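Local coordinates for kelch domain-containing protein (Colletotrichum graminicola M1.001, PDB 5C86), which is probably a copper-dependent alcohol oxidase of the galactose oxidase and glyoxal oxidase family (AA5), here in its copper-free form, at residues A233-T238 against I256-E261; V10-V15 against Y48-N53. All coordinates share one frame; numbering follows the deposited sequence.

The two contacts come from different parts of a chain with strands and no helices, which has a kelch-type propeller. Contact 2 comes first along the chain, and contact 1 follows it. Their centres lie 35 Å apart, on opposite sides of the chain's centre, and their nearest atoms are about 24 Å apart. Contact 1 joins two adjacent strands within one four-stranded antiparallel sheet. Contact 2 instead joins parts of two sheets: the end of strand 5-11, which pairs with 364-369, and strand 47-52, which pairs with 28-31 and 63-66. Contact 1 thus holds together what is probably one propeller blade, while contact 2 packs two different sheets together.

Contact 1 of 2, residues A233-T238 against I256-E261; sequences AGKIFT and ILTLGE
K235 and T258 make the side-chain hydrogen bond of this contact. NZ of K235 donates to OG1 of T258 at 2.8 Å. The two side chains lie side by side and point the same way. The lysine chain bends at chi2 (-80°) and is extended beyond it, which carries NZ over to the threonine hydroxyl. On the way CD of K235 passes CG2 of I256 at 4.0 Å.

The backbones of I236 and L257 bond to each other in both directions. N of L257 donates to O of I236 at 2.8 Å, nearly straight at 175° and in the carbonyl plane. N of I236 returns a bond to O of L257 at 2.9 Å. Past the strand end, N of L259 reaches O of G234 at 2.9 Å. G234 turns with positive phi (73°) just before strand 235-239.

Packing continues on the face that carries I236 and L257. Their CB atoms are 4.2 Å apart. CD1 of I236 meets CD1 of L259 at 3.6 Å, the tighter apolar touch. CG2 of T238 meets CD1 of L257 at 4.0 Å, the two side chains crossing at about a right angle. M198 and W200 of strand 197-202 touch L257 and L259 respectively.

Strands 235-239 and 254-258 are the two middle strands of a four-stranded antiparallel sheet, between 225-230 and 267-270. This is the build of a beta-propeller blade, as expected for the kelch fold of this family.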
loop_
_atom_site.group_PDB
_atom_site.type_symbol
_atom_site.label_atom_id
_atom_site.label_comp_id
_atom_site.label_asym_id
_atom_site.label_seq_id
_atom_site.Cartn_x
_atom_site.Cartn_y
_atom_site.Cartn_z
ATOM N N ALA A 233 9.766 -2.136 -15.134
ATOM C CA ALA A 233 9.288 -1.481 -16.366
ATOM C C ALA A 233 8.725 -0.114 -16.077
ATOM O O ALA A 233 8.258 0.564 -17.019
ATOM C CB ALA A 233 8.233 -2.369 -17.029
ATOM N N GLY A 234 8.683 0.287 -14.790
ATOM C CA GLY A 234 8.184 1.600 -14.494
ATOM C C GLY A 234 6.670 1.734 -14.645
ATOM O O GLY A 234 6.207 2.790 -14.959
ATOM N N LYS A 235 5.902 0.702 -14.393
ATOM C CA LYS A 235 4.502 0.675 -14.700
ATOM C C LYS A 235 3.611 0.844 -13.459
ATOM O O LYS A 235 3.777 0.110 -12.447
ATOM C CB LYS A 235 4.094 -0.622 -15.331
ATOM C CG LYS A 235 4.830 -0.985 -16.606
ATOM C CD LYS A 235 4.271 -0.261 -17.763
ATOM C CE LYS A 235 4.872 -0.757 -19.074
ATOM N NZ LYS A 235 4.340 0.092 -20.148
ATOM N N ILE A 236 2.733 1.831 -13.526
ATOM C CA ILE A 236 1.762 2.138 -12.454
ATOM C C ILE A 236 0.337 2.070 -12.990
ATOM O O ILE A 236 0.042 2.711 -14.007
ATOM C CB ILE A 236 2.055 3.469 -11.826
ATOM C CG1 ILE A 236 3.509 3.546 -11.360
ATOM C CG2 ILE A 236 1.061 3.788 -10.710
ATOM C CD1 ILE A 236 3.897 4.911 -10.951
ATOM N N PHE A 237 -0.551 1.351 -12.319
ATOM C CA PHE A 237 -1.950 1.302 -12.689
ATOM C C PHE A 237 -2.673 2.297 -11.821
ATOM O O PHE A 237 -2.368 2.424 -10.602
ATOM C CB PHE A 237 -2.486 -0.083 -12.343
ATOM C CG PHE A 237 -3.978 -0.216 -12.313
ATOM C CD1 PHE A 237 -4.718 -0.286 -13.495
ATOM C CD2 PHE A 237 -4.626 -0.385 -11.126
ATOM C CE1 PHE A 237 -6.055 -0.456 -13.496
ATOM C CE2 PHE A 237 -6.016 -0.570 -11.115
ATOM C CZ PHE A 237 -6.727 -0.672 -12.295
ATOM N N THR A 238 -3.627 3.016 -12.400
ATOM C CA THR A 238 -4.466 3.988 -11.648
ATOM C C THR A 238 -5.879 3.766 -11.902
ATOM O O THR A 238 -6.247 3.331 -13.011
ATOM C CB THR A 238 -4.142 5.446 -11.983
ATOM O OG1 THR A 238 -4.625 5.781 -13.324
ATOM C CG2 THR A 238 -2.633 5.736 -11.832
ATOM N N ILE A 256 -2.716 3.165 -17.359
ATOM C CA ILE A 256 -1.377 2.706 -17.050
ATOM C C ILE A 256 -0.391 3.810 -17.360
ATOM O O ILE A 256 -0.392 4.315 -18.479
ATOM C CB ILE A 256 -1.011 1.413 -17.835
ATOM C CG1 ILE A 256 -1.789 0.188 -17.355
ATOM C CG2 ILE A 256 0.524 1.198 -17.813
ATOM C CD1 ILE A 256 -1.705 -1.007 -18.312
ATOM N N LEU A 257 0.430 4.156 -16.386
ATOM C CA LEU A 257 1.491 5.153 -16.456
ATOM C C LEU A 257 2.782 4.433 -16.651
ATOM O O LEU A 257 3.018 3.343 -16.016
ATOM C CB LEU A 257 1.593 5.976 -15.172
ATOM C CG LEU A 257 0.329 6.511 -14.538
ATOM C CD1 LEU A 257 0.631 7.468 -13.402
ATOM C CD2 LEU A 257 -0.755 7.009 -15.385
ATOM N N THR A 258 3.689 4.963 -17.531
ATOM C CA THR A 258 4.988 4.346 -17.712
ATOM C C THR A 258 6.026 5.398 -17.450
ATOM O O THR A 258 6.020 6.429 -18.119
ATOM C CB THR A 258 5.143 3.767 -19.161
ATOM O OG1 THR A 258 4.112 2.821 -19.469
ATOM C CG2 THR A 258 6.476 3.070 -19.306
ATOM N N LEU A 259 6.894 5.179 -16.480
ATOM C CA LEU A 259 7.886 6.104 -16.001
ATOM C C LEU A 259 9.119 5.860 -16.797
ATOM O O LEU A 259 9.515 4.717 -16.967
ATOM C CB LEU A 259 8.195 5.903 -14.502
ATOM C CG LEU A 259 7.161 6.579 -13.547
ATOM C CD1 LEU A 259 5.748 6.113 -13.792
ATOM C CD2 LEU A 259 7.558 6.266 -12.138
ATOM N N GLY A 260 9.728 6.959 -17.257
ATOM C CA GLY A 260 11.043 6.859 -17.830
ATOM C C GLY A 260 12.000 7.419 -16.811
ATOM O O GLY A 260 12.181 6.832 -15.746
ATOM N N GLU A 261 12.681 8.498 -17.156
ATOM C CA GLU A 261 13.629 9.099 -16.246
ATOM C C GLU A 261 12.921 10.174 -15.387
ATOM O O GLU A 261 11.968 10.742 -15.806
ATOM C CB GLU A 261 14.866 9.655 -16.985
ATOM C CG GLU A 261 15.809 8.564 -17.545
ATOM C CD GLU A 261 16.285 7.502 -16.540
ATOM O OE1 GLU A 261 16.795 7.868 -15.474
ATOM O OE2 GLU A 261 16.185 6.262 -16.829
#

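Contact 2 of 2, residues V10-V15 against Y48-N53; sequences VKFPVV and YTSLYN
The F12 ring is set against S50 and Y52 by CG lying anti to its carbonyl carbon (chi1 -77°). In S50, OG lies anti to the backbone N (chi1 171°), which sets the hydroxyl at the edge of the F12 ring. CD1 of F12 is 3.4 Å from OG of S50. The same oxygen is 3.3 Å from CD of P13. Its hydrogen bond is to O of S60 instead.

CB of Y52 packs against CZ of F12 at 3.7 Å, and the two side chains cross at about a right angle. The Y52 ring atom CD1 lies 4.1 Å from CG1 of V10. Farther along, CG1 of V14 touches CB of Y48 at 3.8 Å.

No hydrogen bond links the segments, and the nearest CA atoms, of F12 and S50, are 7.0 Å apart. The two segments run nearly antiparallel (168°) but meet through side chains, consistent with neighbouring propeller blades. The V14 side chain is about 11 Å from that of H335, a copper-binding residue without its metal here. V10 makes backbone hydrogen bonds with G365, and F12 with F363. Strand 47-52 lies between strands 28-31 and 63-66. V30 of strand 28-31 touches F12 and V14, and the Y52 ring meets that of F367. The contact thus packs the end of outermost strand 5-11 and the loop after it against strand 47-52.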
loop_
_atom_site.group_PDB
_atom_site.type_symbol
_atom_site.label_atom_id
_atom_site.label_comp_id
_atom_site.label_asym_id
_atom_site.label_seq_id
_atom_site.Cartn_x
_atom_site.Cartn_y
_atom_site.Cartn_z
ATOM N N VAL A 10 -13.486 -12.462 9.980
ATOM C CA VAL A 10 -12.505 -12.232 11.002
ATOM C C VAL A 10 -12.982 -10.943 11.673
ATOM O O VAL A 10 -13.291 -9.962 10.993
ATOM C CB VAL A 10 -11.132 -12.067 10.332
ATOM C CG1 VAL A 10 -10.079 -11.380 11.200
ATOM C CG2 VAL A 10 -10.678 -13.458 9.884
ATOM N N LYS A 11 -13.005 -10.918 12.987
ATOM C CA LYS A 11 -13.533 -9.755 13.698
ATOM C C LYS A 11 -12.524 -9.187 14.645
ATOM O O LYS A 11 -11.972 -9.866 15.509
ATOM C CB LYS A 11 -14.787 -10.194 14.472
ATOM C CG LYS A 11 -15.969 -9.233 14.331
ATOM C CD LYS A 11 -16.840 -9.257 15.597
ATOM C CE LYS A 11 -17.312 -10.669 15.930
ATOM N NZ LYS A 11 -17.790 -10.770 17.343
ATOM N N PHE A 12 -12.198 -7.921 14.503
ATOM C CA PHE A 12 -11.270 -7.313 15.330
ATOM C C PHE A 12 -11.987 -6.509 16.465
ATOM O O PHE A 12 -13.063 -6.013 16.244
ATOM C CB PHE A 12 -10.389 -6.291 14.535
ATOM C CG PHE A 12 -9.312 -6.958 13.690
ATOM C CD1 PHE A 12 -8.067 -7.302 14.227
ATOM C CD2 PHE A 12 -9.541 -7.145 12.347
ATOM C CE1 PHE A 12 -7.104 -7.937 13.453
ATOM C CE2 PHE A 12 -8.566 -7.761 11.555
ATOM C CZ PHE A 12 -7.358 -8.136 12.111
ATOM N N PRO A 13 -11.284 -6.262 17.546
ATOM C CA PRO A 13 -11.898 -5.459 18.629
ATOM C C PRO A 13 -11.786 -3.961 18.325
ATOM O O PRO A 13 -12.285 -3.153 19.140
ATOM C CB PRO A 13 -11.032 -5.809 19.822
ATOM C CG PRO A 13 -9.649 -6.014 19.228
ATOM C CD PRO A 13 -9.946 -6.746 17.945
ATOM N N VAL A 14 -11.127 -3.551 17.197
ATOM C CA VAL A 14 -11.053 -2.088 16.812
ATOM C C VAL A 14 -11.369 -2.061 15.302
ATOM O O VAL A 14 -11.237 -3.097 14.601
ATOM C CB VAL A 14 -9.727 -1.398 17.037
ATOM C CG1 VAL A 14 -9.229 -1.532 18.473
ATOM C CG2 VAL A 14 -8.591 -1.958 16.137
ATOM N N VAL A 15 -11.905 -0.953 14.751
ATOM C CA VAL A 15 -12.195 -0.922 13.340
ATOM C C VAL A 15 -10.793 -0.801 12.653
ATOM O O VAL A 15 -9.977 0.067 12.963
ATOM C CB VAL A 15 -13.062 0.282 12.949
ATOM C CG1 VAL A 15 -13.359 0.270 11.477
ATOM C CG2 VAL A 15 -14.394 0.264 13.769
ATOM N N TYR A 48 -5.076 2.454 19.958
ATOM C CA TYR A 48 -5.480 1.073 20.104
ATOM C C TYR A 48 -5.068 0.277 18.860
ATOM O O TYR A 48 -5.360 0.690 17.756
ATOM C CB TYR A 48 -6.948 0.902 20.347
ATOM C CG TYR A 48 -7.315 1.254 21.768
ATOM C CD1 TYR A 48 -7.607 2.570 22.122
ATOM C CD2 TYR A 48 -7.359 0.249 22.756
ATOM C CE1 TYR A 48 -7.988 2.878 23.457
ATOM C CE2 TYR A 48 -7.710 0.551 24.071
ATOM C CZ TYR A 48 -8.031 1.860 24.400
ATOM O OH TYR A 48 -8.371 2.182 25.703
ATOM N N THR A 49 -4.517 -0.923 19.094
ATOM C CA THR A 49 -4.064 -1.845 18.015
ATOM C C THR A 49 -4.503 -3.219 18.318
ATOM O O THR A 49 -4.775 -3.589 19.511
ATOM C CB THR A 49 -2.571 -1.779 17.730
ATOM O OG1 THR A 49 -1.842 -2.539 18.731
ATOM C CG2 THR A 49 -2.028 -0.390 17.636
ATOM N N SER A 50 -4.595 -4.037 17.293
ATOM C CA SER A 50 -4.879 -5.460 17.452
ATOM C C SER A 50 -4.089 -6.194 16.367
ATOM O O SER A 50 -3.643 -5.586 15.381
ATOM C CB SER A 50 -6.351 -5.755 17.384
ATOM O OG SER A 50 -6.685 -7.137 17.337
ATOM N N LEU A 51 -3.815 -7.460 16.607
ATOM C CA LEU A 51 -2.961 -8.288 15.726
ATOM C C LEU A 51 -3.650 -9.563 15.368
ATOM O O LEU A 51 -4.128 -10.262 16.288
ATOM C CB LEU A 51 -1.684 -8.608 16.444
ATOM C CG LEU A 51 -0.613 -9.388 15.655
ATOM C CD1 LEU A 51 0.074 -8.438 14.710
ATOM C CD2 LEU A 51 0.429 -10.069 16.563
ATOM N N TYR A 52 -3.685 -9.917 14.076
ATOM C CA TYR A 52 -4.205 -11.178 13.622
ATOM C C TYR A 52 -3.013 -12.084 13.309
ATOM O O TYR A 52 -2.117 -11.720 12.590
ATOM C CB TYR A 52 -5.078 -11.070 12.356
ATOM C CG TYR A 52 -5.472 -12.363 11.703
ATOM C CD1 TYR A 52 -6.496 -13.127 12.187
ATOM C CD2 TYR A 52 -4.829 -12.790 10.571
ATOM C CE1 TYR A 52 -6.843 -14.323 11.593
ATOM C CE2 TYR A 52 -5.195 -13.935 9.939
ATOM C CZ TYR A 52 -6.187 -14.703 10.467
ATOM O OH TYR A 52 -6.512 -15.839 9.779
ATOM N N ASN A 53 -2.960 -13.243 13.980
ATOM C CA ASN A 53 -1.910 -14.217 13.761
ATOM C C ASN A 53 -2.296 -15.137 12.641
ATOM O O ASN A 53 -3.274 -15.875 12.717
ATOM C CB ASN A 53 -1.705 -15.003 15.073
ATOM C CG ASN A 53 -0.501 -15.852 15.011
ATOM O OD1 ASN A 53 -0.423 -16.748 14.207
ATOM N ND2 ASN A 53 0.446 -15.502 15.739
#